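Local coordinates for glycosylation Associate Protein 3 (Streptococcus agalactiae serotype V, PDB 6OYC), which probably assists the accessory Sec system in glycosylating and exporting a serine-rich adhesin, as part of the sugar-binding Gap123 complex, at residues 202-216 / 232-246. Numbering follows the deposited sequence.
With GOL (glycerol), chain S.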
loop_
_atom_site.group_PDB
_atom_site.type_symbol
_atom_site.label_atom_id
_atom_site.label_comp_id
_atom_site.label_asym_id
_atom_site.label_seq_id
_atom_site.Cartn_x
_atom_site.Cartn_y
_atom_site.Cartn_z
ATOM N N SER C 202 -6.450 -0.884 2.665
ATOM C CA SER C 202 -7.241 -0.362 3.767
ATOM C C SER C 202 -7.347 -1.388 4.881
ATOM O O SER C 202 -7.441 -2.595 4.632
ATOM C CB SER C 202 -8.641 0.027 3.306
ATOM O OG SER C 202 -9.461 0.313 4.427
ATOM N N LEU C 203 -7.326 -0.896 6.115
ATOM C CA LEU C 203 -7.579 -1.726 7.280
ATOM C C LEU C 203 -8.891 -1.366 7.968
ATOM O O LEU C 203 -9.172 -1.870 9.055
ATOM C CB LEU C 203 -6.400 -1.631 8.247
ATOM C CG LEU C 203 -5.163 -2.249 7.602
ATOM C CD1 LEU C 203 -3.917 -2.044 8.458
ATOM C CD2 LEU C 203 -5.402 -3.725 7.329
ATOM N N ILE C 204 -9.692 -0.498 7.361
ATOM C CA ILE C 204 -11.052 -0.239 7.809
ATOM C C ILE C 204 -11.934 -1.192 7.015
ATOM O O ILE C 204 -12.251 -0.938 5.855
ATOM C CB ILE C 204 -11.439 1.225 7.599
ATOM C CG1 ILE C 204 -10.509 2.107 8.428
ATOM C CG2 ILE C 204 -12.911 1.461 7.945
ATOM C CD1 ILE C 204 -10.736 3.570 8.281
ATOM N N LEU C 205 -12.286 -2.322 7.626
ATOM C CA LEU C 205 -12.929 -3.420 6.909
ATOM C C LEU C 205 -14.231 -3.812 7.597
ATOM O O LEU C 205 -14.227 -4.143 8.799
ATOM C CB LEU C 205 -11.995 -4.629 6.821
ATOM C CG LEU C 205 -10.689 -4.301 6.101
ATOM C CD1 LEU C 205 -9.697 -5.439 6.204
ATOM C CD2 LEU C 205 -10.961 -3.923 4.639
ATOM N N PRO C 206 -15.352 -3.811 6.871
ATOM C CA PRO C 206 -16.629 -4.234 7.468
ATOM C C PRO C 206 -16.560 -5.595 8.129
ATOM O O PRO C 206 -17.246 -5.817 9.139
ATOM C CB PRO C 206 -17.587 -4.236 6.272
ATOM C CG PRO C 206 -16.977 -3.262 5.294
ATOM C CD PRO C 206 -15.490 -3.426 5.456
ATOM N N GLU C 207 -15.724 -6.503 7.612
ATOM C CA GLU C 207 -15.608 -7.828 8.221
ATOM C C GLU C 207 -14.823 -7.793 9.529
ATOM O O GLU C 207 -15.015 -8.661 10.386
ATOM C CB GLU C 207 -14.978 -8.815 7.237
ATOM C CG GLU C 207 -15.979 -9.357 6.222
ATOM C CD GLU C 207 -17.410 -9.477 6.796
ATOM O OE1 GLU C 207 -17.688 -10.462 7.525
ATOM O OE2 GLU C 207 -18.263 -8.592 6.512
ATOM N N LEU C 208 -13.948 -6.806 9.708
ATOM C CA LEU C 208 -13.221 -6.682 10.967
ATOM C C LEU C 208 -14.035 -5.909 11.999
ATOM O O LEU C 208 -14.021 -6.247 13.188
ATOM C CB LEU C 208 -11.874 -6.004 10.721
ATOM C CG LEU C 208 -10.931 -5.867 11.911
ATOM C CD1 LEU C 208 -10.621 -7.223 12.535
ATOM C CD2 LEU C 208 -9.658 -5.125 11.490
ATOM N N GLU C 209 -14.736 -4.866 11.552
ATOM C CA GLU C 209 -15.720 -4.198 12.398
ATOM C C GLU C 209 -16.754 -5.194 12.912
ATOM O O GLU C 209 -17.082 -5.212 14.105
ATOM C CB GLU C 209 -16.401 -3.074 11.616
ATOM C CG GLU C 209 -17.418 -2.296 12.422
ATOM C CD GLU C 209 -17.788 -0.972 11.786
ATOM O OE1 GLU C 209 -18.483 -0.180 12.449
ATOM O OE2 GLU C 209 -17.394 -0.713 10.629
ATOM N N LYS C 210 -17.270 -6.041 12.019
ATOM C CA LYS C 210 -18.209 -7.079 12.428
ATOM C C LYS C 210 -17.555 -8.070 13.390
ATOM O O LYS C 210 -18.181 -8.504 14.366
ATOM C CB LYS C 210 -18.759 -7.791 11.189
ATOM C CG LYS C 210 -20.072 -8.531 11.399
ATOM C CD LYS C 210 -19.820 -9.995 11.736
ATOM C CE LYS C 210 -21.120 -10.779 11.890
ATOM N NZ LYS C 210 -21.708 -11.128 10.571
ATOM N N GLY C 211 -16.296 -8.436 13.138
ATOM C CA GLY C 211 -15.618 -9.367 14.028
ATOM C C GLY C 211 -15.397 -8.803 15.423
ATOM O O GLY C 211 -15.530 -9.518 16.421
ATOM N N LEU C 212 -15.047 -7.518 15.508
ATOM C CA LEU C 212 -14.892 -6.856 16.800
ATOM C C LEU C 212 -16.224 -6.745 17.533
ATOM O O LEU C 212 -16.278 -6.886 18.762
ATOM C CB LEU C 212 -14.305 -5.461 16.603
ATOM C CG LEU C 212 -12.829 -5.340 16.243
ATOM C CD1 LEU C 212 -12.554 -3.978 15.591
ATOM C CD2 LEU C 212 -11.963 -5.577 17.485
ATOM N N GLU C 213 -17.295 -6.436 16.800
ATOM C CA GLU C 213 -18.614 -6.334 17.413
ATOM C C GLU C 213 -19.028 -7.660 18.039
ATOM O O GLU C 213 -19.483 -7.700 19.191
ATOM C CB GLU C 213 -19.631 -5.897 16.366
ATOM C CG GLU C 213 -20.482 -4.723 16.743
ATOM C CD GLU C 213 -21.616 -4.530 15.754
ATOM O OE1 GLU C 213 -21.336 -4.427 14.532
ATOM O OE2 GLU C 213 -22.786 -4.498 16.195
ATOM N N ASP C 214 -18.877 -8.758 17.282
ATOM C CA ASP C 214 -19.174 -10.087 17.804
ATOM C C ASP C 214 -18.334 -10.393 19.038
ATOM O O ASP C 214 -18.852 -10.869 20.056
ATOM C CB ASP C 214 -18.921 -11.148 16.734
ATOM C CG ASP C 214 -19.840 -11.029 15.547
ATOM O OD1 ASP C 214 -20.806 -10.239 15.593
ATOM O OD2 ASP C 214 -19.583 -11.729 14.544
ATOM N N ALA C 215 -17.025 -10.144 18.956
ATOM C CA ALA C 215 -16.155 -10.389 20.099
ATOM C C ALA C 215 -16.661 -9.662 21.340
ATOM O O ALA C 215 -16.687 -10.234 22.437
ATOM C CB ALA C 215 -14.726 -9.964 19.768
ATOM N N LEU C 216 -17.107 -8.409 21.178
ATOM C CA LEU C 216 -17.476 -7.594 22.334
ATOM C C LEU C 216 -18.814 -8.011 22.933
ATOM O O LEU C 216 -19.036 -7.814 24.134
ATOM C CB LEU C 216 -17.494 -6.117 21.943
ATOM C CG LEU C 216 -16.083 -5.596 21.673
ATOM C CD1 LEU C 216 -16.086 -4.319 20.830
ATOM C CD2 LEU C 216 -15.335 -5.396 22.985
ATOM N N GLN C 232 -1.939 3.158 7.374
ATOM C CA GLN C 232 -3.310 2.668 7.239
ATOM C C GLN C 232 -3.807 2.002 8.522
ATOM O O GLN C 232 -4.988 2.133 8.871
ATOM C CB GLN C 232 -3.423 1.709 6.057
ATOM C CG GLN C 232 -3.443 2.414 4.680
ATOM C CD GLN C 232 -4.624 3.358 4.516
ATOM O OE1 GLN C 232 -5.748 3.012 4.863
ATOM N NE2 GLN C 232 -4.374 4.558 3.996
ATOM N N GLY C 233 -2.925 1.293 9.236
ATOM C CA GLY C 233 -3.316 0.726 10.519
ATOM C C GLY C 233 -3.622 1.797 11.552
ATOM O O GLY C 233 -4.611 1.704 12.284
ATOM N N ASN C 234 -2.763 2.816 11.645
ATOM C CA ASN C 234 -3.026 3.911 12.573
ATOM C C ASN C 234 -4.360 4.567 12.256
ATOM O O ASN C 234 -5.122 4.915 13.159
ATOM C CB ASN C 234 -1.905 4.956 12.519
ATOM C CG ASN C 234 -0.575 4.443 13.041
ATOM O OD1 ASN C 234 -0.519 3.621 13.942
ATOM N ND2 ASN C 234 0.509 4.948 12.472
ATOM N N PHE C 235 -4.658 4.739 10.968
ATOM C CA PHE C 235 -5.927 5.340 10.571
ATOM C C PHE C 235 -7.096 4.437 10.942
ATOM O O PHE C 235 -8.069 4.886 11.555
ATOM C CB PHE C 235 -5.910 5.615 9.072
ATOM C CG PHE C 235 -7.051 6.456 8.589
ATOM C CD1 PHE C 235 -7.423 7.603 9.269
ATOM C CD2 PHE C 235 -7.728 6.118 7.427
ATOM C CE1 PHE C 235 -8.475 8.385 8.815
ATOM C CE2 PHE C 235 -8.770 6.901 6.958
ATOM C CZ PHE C 235 -9.150 8.031 7.663
ATOM N N ALA C 236 -7.014 3.155 10.575
ATOM C CA ALA C 236 -8.045 2.202 10.965
ATOM C C ALA C 236 -8.220 2.148 12.481
ATOM O O ALA C 236 -9.354 2.158 12.979
ATOM C CB ALA C 236 -7.713 0.817 10.412
ATOM N N ALA C 237 -7.112 2.093 13.229
ATOM C CA ALA C 237 -7.205 2.041 14.688
ATOM C C ALA C 237 -7.978 3.232 15.241
ATOM O O ALA C 237 -8.772 3.081 16.174
ATOM C CB ALA C 237 -5.810 1.976 15.311
ATOM N N LEU C 238 -7.764 4.426 14.683
ATOM C CA LEU C 238 -8.536 5.582 15.125
ATOM C C LEU C 238 -10.019 5.369 14.865
ATOM O O LEU C 238 -10.866 5.762 15.676
ATOM C CB LEU C 238 -8.059 6.851 14.414
ATOM C CG LEU C 238 -6.676 7.409 14.748
ATOM C CD1 LEU C 238 -6.307 8.455 13.711
ATOM C CD2 LEU C 238 -6.635 7.999 16.153
ATOM N N TYR C 239 -10.346 4.748 13.729
ATOM C CA TYR C 239 -11.738 4.551 13.345
ATOM C C TYR C 239 -12.415 3.533 14.255
ATOM O O TYR C 239 -13.538 3.749 14.728
ATOM C CB TYR C 239 -11.807 4.102 11.886
ATOM C CG TYR C 239 -13.154 3.561 11.482
ATOM C CD1 TYR C 239 -14.146 4.405 10.985
ATOM C CD2 TYR C 239 -13.439 2.208 11.599
ATOM C CE1 TYR C 239 -15.386 3.909 10.609
ATOM C CE2 TYR C 239 -14.672 1.707 11.236
ATOM C CZ TYR C 239 -15.645 2.559 10.741
ATOM O OH TYR C 239 -16.872 2.046 10.373
ATOM N N TYR C 240 -11.751 2.404 14.492
ATOM C CA TYR C 240 -12.305 1.413 15.401
ATOM C C TYR C 240 -12.529 2.008 16.794
ATOM O O TYR C 240 -13.566 1.753 17.421
ATOM C CB TYR C 240 -11.388 0.183 15.440
ATOM C CG TYR C 240 -11.350 -0.555 14.107
ATOM C CD1 TYR C 240 -12.519 -0.796 13.399
ATOM C CD2 TYR C 240 -10.151 -0.984 13.547
ATOM C CE1 TYR C 240 -12.502 -1.456 12.186
ATOM C CE2 TYR C 240 -10.129 -1.655 12.328
ATOM C CZ TYR C 240 -11.308 -1.881 11.650
ATOM O OH TYR C 240 -11.323 -2.530 10.436
ATOM N N ALA C 241 -11.595 2.843 17.274
ATOM C CA ALA C 241 -11.742 3.426 18.603
ATOM C C ALA C 241 -12.929 4.378 18.672
ATOM O O ALA C 241 -13.554 4.504 19.729
ATOM C CB ALA C 241 -10.466 4.150 19.027
ATOM N N LYS C 242 -13.267 5.044 17.572
ATOM C CA LYS C 242 -14.427 5.913 17.633
ATOM C C LYS C 242 -15.721 5.106 17.612
ATOM O O LYS C 242 -16.701 5.486 18.262
ATOM C CB LYS C 242 -14.372 6.926 16.495
ATOM C CG LYS C 242 -15.699 7.522 16.101
ATOM C CD LYS C 242 -15.989 8.809 16.849
ATOM C CE LYS C 242 -17.300 9.450 16.334
ATOM N NZ LYS C 242 -17.630 10.772 16.972
ATOM N N LYS C 243 -15.729 3.978 16.908
ATOM C CA LYS C 243 -16.905 3.121 16.882
ATOM C C LYS C 243 -17.070 2.298 18.157
ATOM O O LYS C 243 -18.200 1.917 18.468
ATOM C CB LYS C 243 -16.851 2.186 15.670
ATOM C CG LYS C 243 -17.149 2.869 14.353
ATOM C CD LYS C 243 -18.586 3.390 14.325
ATOM C CE LYS C 243 -19.405 2.742 13.213
ATOM N NZ LYS C 243 -20.812 2.460 13.633
ATOM N N PHE C 244 -15.989 2.016 18.895
ATOM C CA PHE C 244 -16.026 1.131 20.065
ATOM C C PHE C 244 -15.299 1.756 21.248
ATOM O O PHE C 244 -14.126 1.457 21.496
ATOM C CB PHE C 244 -15.415 -0.235 19.761
ATOM C CG PHE C 244 -16.022 -0.936 18.571
ATOM C CD1 PHE C 244 -17.297 -1.472 18.636
ATOM C CD2 PHE C 244 -15.302 -1.083 17.390
ATOM C CE1 PHE C 244 -17.853 -2.131 17.543
ATOM C CE2 PHE C 244 -15.855 -1.739 16.287
ATOM C CZ PHE C 244 -17.133 -2.260 16.366
ATOM N N PRO C 245 -15.982 2.598 22.028
ATOM C CA PRO C 245 -15.353 3.177 23.229
ATOM C C PRO C 245 -14.763 2.157 24.192
ATOM O O PRO C 245 -13.940 2.533 25.035
ATOM C CB PRO C 245 -16.506 3.944 23.888
ATOM C CG PRO C 245 -17.427 4.265 22.774
ATOM C CD PRO C 245 -17.333 3.136 21.788
ATOM N N ARG C 246 -15.157 0.883 24.110
ATOM C CA ARG C 246 -14.618 -0.115 25.028
ATOM C C ARG C 246 -13.186 -0.512 24.690
ATOM O O ARG C 246 -12.464 -0.990 25.570
ATOM C CB ARG C 246 -15.499 -1.363 25.025
ATOM C CG ARG C 246 -16.901 -1.167 25.585
ATOM C CD ARG C 246 -17.130 -2.065 26.812
ATOM N NE ARG C 246 -16.420 -3.341 26.724
ATOM C CZ ARG C 246 -16.930 -4.442 26.170
ATOM N NH1 ARG C 246 -18.155 -4.404 25.655
ATOM N NH2 ARG C 246 -16.225 -5.579 26.132
HETATM C C1 GOL S . -16.119 2.612 5.809
HETATM O O1 GOL S . -16.207 3.939 6.225
HETATM C C2 GOL S . -16.695 1.783 6.970
HETATM O O2 GOL S . -17.926 2.285 7.392
HETATM C C3 GOL S . -16.791 0.322 6.437
HETATM O O3 GOL S . -16.912 -0.531 7.556
HETATM O O HOH W 1 -6.936 1.524 6.684
#
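The phenol oxygen of Tyr-240 is gripped from two residues of the loop that leads into helix 206-218: its hydroxyl donates to the carbonyl of Leu-203 (OH to O 2.6 Å) and accepts a nearly straight bond from the amide of Leu-205 (N-H...OH 167°). A buried hydroxyl thus gives and takes one bond each, pinning the turn just before the helix, whose N-cap is Leu-205. CD1 of Leu-212 stands over one face of the ring in a CH-pi contact, 4.1 Å from the centroid, while CD2 of Leu-208 approaches to 3.6 Å from CE2 of Tyr-240.

One turn earlier, Ala-236 allows the chains to draw close, CG1 of Ile-204 lying 3.5 Å from CA of Ala-236. With CG2 trans to the backbone N, Ile-204 lays that methyl over a face of the Tyr-239 ring; CG of Lys-243 covers the opposite face. At the ring edge, the Tyr-239 hydroxyl donates to OE2 of Glu-209 (2.8 Å) on the syn side, 32° out of the carboxylate plane, the carboxylate standing almost perpendicular to the ring. Glu-209 reaches it through an extended chain, and its OE1 makes a long salt bridge to NZ of Lys-243; O2 of a glycerol, probably from crystallisation, donates to OH of Tyr-239, and its O3 makes a weak bond to OE2 of Glu-209. Farther along, Phe-244, just past the helix, meets CB of Leu-212 with CE2 and CD1 of Leu-216 with its own CD1, and CD2 of Leu-216 rests over the guanidinium of Arg-246.

Segments 206-216 and 232-243 cross at -42° with axes 11.5 Å apart, and their helices both pack on strand 223-227, Leu-212 and Leu-216 touching Ile-224 and Ala-237 touching Val-226. This is neighbouring-helix packing on a five-stranded parallel sheet, in an alpha/beta domain where strand 223-227 connects the two helices.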